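Local atomic coordinates of sensor protein kinase WalK (Staphylococcus aureus, PDB entry 4YWZ), a protein that serves as the essential sensor histidine kinase of the WalKR two-component system, its extracellular Cache-type domain probably receiving a signal for relay across the membrane. Residues 23-26 with 27-31; 45-48 with 49-53. The protein carries 1 engineered substitution. All blocks are in the same frame, centred on the assembly; numbering follows the deposited sequence.

How the contacts relate
Both contacts lie along helices of the extracellular receptor domain and join side chains three to four residues apart, contact 1 on the long helix 7-37 and contact 2 on the short helix 46-54. Their centres lie about 10 Å apart, and the two helices touch directly. Tyr53 of contact 2 brings its hydroxyl among the side chains of contact 1: Tyr53 OH is 3.5 Å from Gln25 CG and 3.7 Å from Ser29 OG, in packing contact. Nearby, Leu26 CD1 packs 3.8 Å from Leu49 CB. Residues 23-31 also face strands 114-126 and 129-138, whereas residues 45-53 cover strands 59-66 and 71-74, so the pair spans much of the central antiparallel sheet.

Contact 1 of 2, residues 23-26 with 27-31; sequences AKQL and EISIE
Gln25 O is met twice by Ser29, one turn further along helix 7-37. Ser29 N donates to it at 2.9 Å, and Ser29 OG lies 2.8 Å from the same Gln25 O, although the single hydroxyl proton has another acceptor in reach. With chi1 of -52°, OG sits beside its own backbone nitrogen and is thereby turned back toward the preceding turn. Gln25 NE2 donates to a water, and this water lies so near Ser29 OG that its link to the hydroxyl is doubtful.

On another side of the helix, Lys24 and Glu27 run side by side in the same direction and form an i to i+3 salt bridge, with Lys24 NZ 3.0 Å from Glu27 OE1. The ammonium group approaches from above the carboxylate, 49° out of its plane. A bend at chi2 (48°) carries the lysine chain forward along the helix and obliquely past Ile28, whose CD1 is 4.0 Å from Lys24 CE. The branch methyl Ile28 CG2 lies 4.0 Å from Gln25 NE2, so Ile28 is flanked by the chains of Lys24 and Gln25. Glu27 OE2 accepts a hydrogen bond from Lys125 N; with both oxygens engaged, the rotation of the carboxylate is restrained and its charged form is probably favoured.

The apolar side is carried by Leu26 and Ile30, whose CD1 atoms approach to 4.0 Å.

This surface is where helix 7-37 rests on the sheet: Ala23, Glu27 and Ile30 pack on strands 114-126 and 129-138, and Leu26 reaches Ile134, while helix 46-54 covers the neighbouring side.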
loop_
_atom_site.group_PDB
_atom_site.type_symbol
_atom_site.label_atom_id
_atom_site.label_comp_id
_atom_site.label_asym_id
_atom_site.label_seq_id
_atom_site.Cartn_x
_atom_site.Cartn_y
_atom_site.Cartn_z
ATOM N N ALA A 23 -12.678 2.869 -0.318
ATOM C CA ALA A 23 -13.655 3.935 -0.230
ATOM C C ALA A 23 -15.062 3.365 -0.602
ATOM O O ALA A 23 -16.033 3.807 -0.072
ATOM C CB ALA A 23 -13.303 5.036 -1.193
ATOM N N LYS A 24 -15.101 2.449 -1.536
ATOM C CA LYS A 24 -16.386 1.846 -1.979
ATOM C C LYS A 24 -17.008 1.128 -0.801
ATOM O O LYS A 24 -18.191 1.194 -0.568
ATOM C CB LYS A 24 -16.216 0.913 -3.144
ATOM C CG LYS A 24 -17.572 0.326 -3.627
ATOM C CD LYS A 24 -18.695 1.338 -3.826
ATOM C CE LYS A 24 -19.885 0.699 -4.589
ATOM N NZ LYS A 24 -20.825 1.813 -4.884
ATOM N N GLN A 25 -16.229 0.390 -0.044
ATOM C CA GLN A 25 -16.794 -0.285 1.071
ATOM C C GLN A 25 -17.251 0.662 2.166
ATOM O O GLN A 25 -18.267 0.423 2.812
ATOM C CB GLN A 25 -15.753 -1.384 1.580
ATOM C CG GLN A 25 -16.447 -2.367 2.488
ATOM C CD GLN A 25 -17.384 -3.248 1.747
ATOM O OE1 GLN A 25 -17.074 -3.693 0.644
ATOM N NE2 GLN A 25 -18.599 -3.332 2.239
ATOM N N LEU A 26 -16.558 1.789 2.409
ATOM C CA LEU A 26 -17.052 2.777 3.303
ATOM C C LEU A 26 -18.420 3.336 2.819
ATOM O O LEU A 26 -19.328 3.548 3.638
ATOM C CB LEU A 26 -16.046 3.921 3.425
ATOM C CG LEU A 26 -16.381 5.148 4.263
ATOM C CD1 LEU A 26 -16.831 4.786 5.620
ATOM C CD2 LEU A 26 -15.201 6.159 4.302
ATOM N N GLU A 27 -18.478 3.581 1.526
ATOM C CA GLU A 27 -19.723 4.168 0.946
ATOM C C GLU A 27 -20.899 3.204 1.171
ATOM O O GLU A 27 -22.002 3.613 1.640
ATOM C CB GLU A 27 -19.538 4.444 -0.513
ATOM C CG GLU A 27 -20.759 5.079 -1.209
ATOM C CD GLU A 27 -21.779 4.179 -1.837
ATOM O OE1 GLU A 27 -21.427 3.012 -2.145
ATOM O OE2 GLU A 27 -23.018 4.663 -1.970
ATOM N N ILE A 28 -20.635 1.923 0.924
ATOM C CA ILE A 28 -21.665 0.859 1.123
ATOM C C ILE A 28 -22.055 0.769 2.574
ATOM O O ILE A 28 -23.255 0.662 2.970
ATOM C CB ILE A 28 -21.161 -0.517 0.595
ATOM C CG1 ILE A 28 -21.066 -0.524 -0.924
ATOM C CG2 ILE A 28 -22.053 -1.645 1.182
ATOM C CD1 ILE A 28 -20.294 -1.711 -1.480
ATOM N N SER A 29 -21.083 0.866 3.480
ATOM C CA SER A 29 -21.354 0.883 4.889
ATOM C C SER A 29 -22.253 2.016 5.371
ATOM O O SER A 29 -23.144 1.785 6.185
ATOM C CB SER A 29 -20.020 0.855 5.780
ATOM O OG SER A 29 -19.211 -0.270 5.324
ATOM N N ILE A 30 -22.005 3.246 4.908
ATOM C CA ILE A 30 -22.751 4.367 5.243
ATOM C C ILE A 30 -24.188 4.205 4.669
ATOM O O ILE A 30 -25.181 4.473 5.393
ATOM C CB ILE A 30 -22.067 5.700 4.735
ATOM C CG1 ILE A 30 -20.799 5.956 5.550
ATOM C CG2 ILE A 30 -23.037 6.857 4.893
ATOM C CD1 ILE A 30 -20.022 7.154 4.987
ATOM N N GLU A 31 -24.250 3.713 3.462
ATOM C CA GLU A 31 -25.571 3.542 2.817
ATOM C C GLU A 31 -26.420 2.585 3.663
ATOM O O GLU A 31 -27.604 2.852 3.949
ATOM C CB GLU A 31 -25.376 3.027 1.419
ATOM C CG GLU A 31 -26.635 2.525 0.720
ATOM C CD GLU A 31 -26.381 2.091 -0.697
ATOM O OE1 GLU A 31 -25.194 2.026 -1.089
ATOM O OE2 GLU A 31 -27.381 1.925 -1.480
HETATM O O HOH W 1 -20.033 -2.462 4.697
#

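Contact 2 of 2, residues 45-48 with 49-53; sequences DIQN and LLSEY
Four backbone bonds join Asp45-Asn48 to Leu49-Glu52 in the i to i+4 pattern of an alpha helix, and they differ in strength. The bond from Leu49 N to Asp45 O, at 3.5 Å, is weak, and it is made where residue 45 still belongs to the connection leading into helix 46-54. The next, from Leu50 N to Ile46 O, has closed to 2.9 Å and runs nearly along the C=O axis.

Among polar side chains, Asn48 and Glu52 reach each other across one turn. Asn48 ND2 donates a weak bond to Glu52 OE2 at 3.0 Å, the amide and carboxylate planes standing 79° apart. Glu52, extended beyond CG, starts beside its backbone nitrogen (chi1 -73°), a course that carries its CG past Asn48 O. A water 2.9 Å from Asn48 OD1 and 2.6 Å from Glu52 OE2 adds a second path between the pair, although it has more acceptors around it than protons to give. Ser51 OG is 3.3 Å from Gln47 O, a weak bond at most, while Gln47 NE2 donates to Thr74 O.

Apolar contact falls to Ile46 and Leu50, which lie side by side and point the same way, with Ile46 CG2 4.0 Å from Leu50 CD1. Both also pack on Phe64 of strand 59-66. Leu49 leans back over the start of the helix, its CD1 3.9 Å from Asp45 O.

This part of helix 46-54 is thus amphipathic: Ile46 and Leu50 are buried in apolar packing against the sheet. The Asn48-Glu52 link, weak and partly water-mediated, probably contributes less to the helix than the backbone bonds, while Gln47 ties it to strand 71-74 through Thr74 O.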
loop_
_atom_site.group_PDB
_atom_site.type_symbol
_atom_site.label_atom_id
_atom_site.label_comp_id
_atom_site.label_asym_id
_atom_site.label_seq_id
_atom_site.Cartn_x
_atom_site.Cartn_y
_atom_site.Cartn_z
ATOM N N ASP A 45 -23.615 7.656 13.220
ATOM C CA ASP A 45 -22.725 6.492 13.124
ATOM C C ASP A 45 -21.650 6.780 12.013
ATOM O O ASP A 45 -20.726 5.960 11.850
ATOM C CB ASP A 45 -23.460 5.226 12.680
ATOM C CG ASP A 45 -24.426 4.689 13.748
ATOM O OD1 ASP A 45 -24.449 5.253 14.855
ATOM O OD2 ASP A 45 -25.066 3.663 13.474
ATOM N N ILE A 46 -21.755 7.929 11.353
ATOM C CA ILE A 46 -20.842 8.216 10.224
ATOM C C ILE A 46 -19.406 8.399 10.756
ATOM O O ILE A 46 -18.432 7.889 10.162
ATOM C CB ILE A 46 -21.313 9.437 9.416
ATOM C CG1 ILE A 46 -22.587 9.095 8.647
ATOM C CG2 ILE A 46 -20.300 9.932 8.403
ATOM C CD1 ILE A 46 -23.264 10.305 8.053
ATOM N N GLN A 47 -19.298 9.075 11.880
ATOM C CA GLN A 47 -17.962 9.417 12.413
ATOM C C GLN A 47 -17.115 8.207 12.706
ATOM O O GLN A 47 -15.925 8.170 12.334
ATOM C CB GLN A 47 -18.093 10.295 13.650
ATOM C CG GLN A 47 -16.741 10.633 14.273
ATOM C CD GLN A 47 -16.030 11.700 13.465
ATOM O OE1 GLN A 47 -16.532 12.807 13.328
ATOM N NE2 GLN A 47 -14.871 11.361 12.903
ATOM N N ASN A 48 -17.680 7.164 13.328
ATOM C CA ASN A 48 -16.901 5.991 13.610
ATOM C C ASN A 48 -16.461 5.305 12.343
ATOM O O ASN A 48 -15.326 4.814 12.268
ATOM C CB ASN A 48 -17.762 5.009 14.446
ATOM C CG ASN A 48 -17.116 3.676 14.623
ATOM O OD1 ASN A 48 -16.117 3.558 15.355
ATOM N ND2 ASN A 48 -17.624 2.645 13.885
ATOM N N LEU A 49 -17.345 5.238 11.313
ATOM C CA LEU A 49 -16.930 4.564 10.122
ATOM C C LEU A 49 -15.747 5.344 9.514
ATOM O O LEU A 49 -14.808 4.738 8.982
ATOM C CB LEU A 49 -18.113 4.466 9.141
ATOM C CG LEU A 49 -19.081 3.303 9.503
ATOM C CD1 LEU A 49 -20.366 3.639 8.698
ATOM C CD2 LEU A 49 -18.534 1.989 9.170
ATOM N N LEU A 50 -15.895 6.662 9.452
ATOM C CA LEU A 50 -14.888 7.464 8.845
ATOM C C LEU A 50 -13.565 7.218 9.519
ATOM O O LEU A 50 -12.546 6.971 8.872
ATOM C CB LEU A 50 -15.168 8.933 8.964
ATOM C CG LEU A 50 -15.866 9.664 7.846
ATOM C CD1 LEU A 50 -16.748 8.959 6.820
ATOM C CD2 LEU A 50 -16.317 11.072 8.242
ATOM N N SER A 51 -13.618 7.261 10.803
ATOM C CA SER A 51 -12.366 7.054 11.609
ATOM C C SER A 51 -11.703 5.698 11.472
ATOM O O SER A 51 -10.433 5.654 11.414
ATOM C CB SER A 51 -12.700 7.343 13.071
ATOM O OG SER A 51 -12.823 8.759 13.195
ATOM N N GLU A 52 -12.483 4.612 11.380
ATOM C CA GLU A 52 -11.942 3.268 11.151
ATOM C C GLU A 52 -11.196 3.220 9.866
ATOM O O GLU A 52 -10.105 2.675 9.756
ATOM C CB GLU A 52 -13.045 2.252 11.075
ATOM C CG GLU A 52 -13.681 1.932 12.410
ATOM C CD GLU A 52 -14.915 1.039 12.295
ATOM O OE1 GLU A 52 -15.348 0.678 11.178
ATOM O OE2 GLU A 52 -15.415 0.637 13.366
ATOM N N TYR A 53 -11.808 3.748 8.796
ATOM C CA TYR A 53 -11.190 3.755 7.530
ATOM C C TYR A 53 -9.887 4.604 7.414
ATOM O O TYR A 53 -8.957 4.212 6.617
ATOM C CB TYR A 53 -12.238 4.100 6.408
ATOM C CG TYR A 53 -13.131 2.921 6.064
ATOM C CD1 TYR A 53 -12.941 2.221 4.914
ATOM C CD2 TYR A 53 -14.151 2.547 6.872
ATOM C CE1 TYR A 53 -13.714 1.098 4.593
ATOM C CE2 TYR A 53 -14.909 1.431 6.569
ATOM C CZ TYR A 53 -14.709 0.776 5.411
ATOM O OH TYR A 53 -15.515 -0.298 5.102
HETATM O O HOH W 2 -14.352 1.335 15.671
#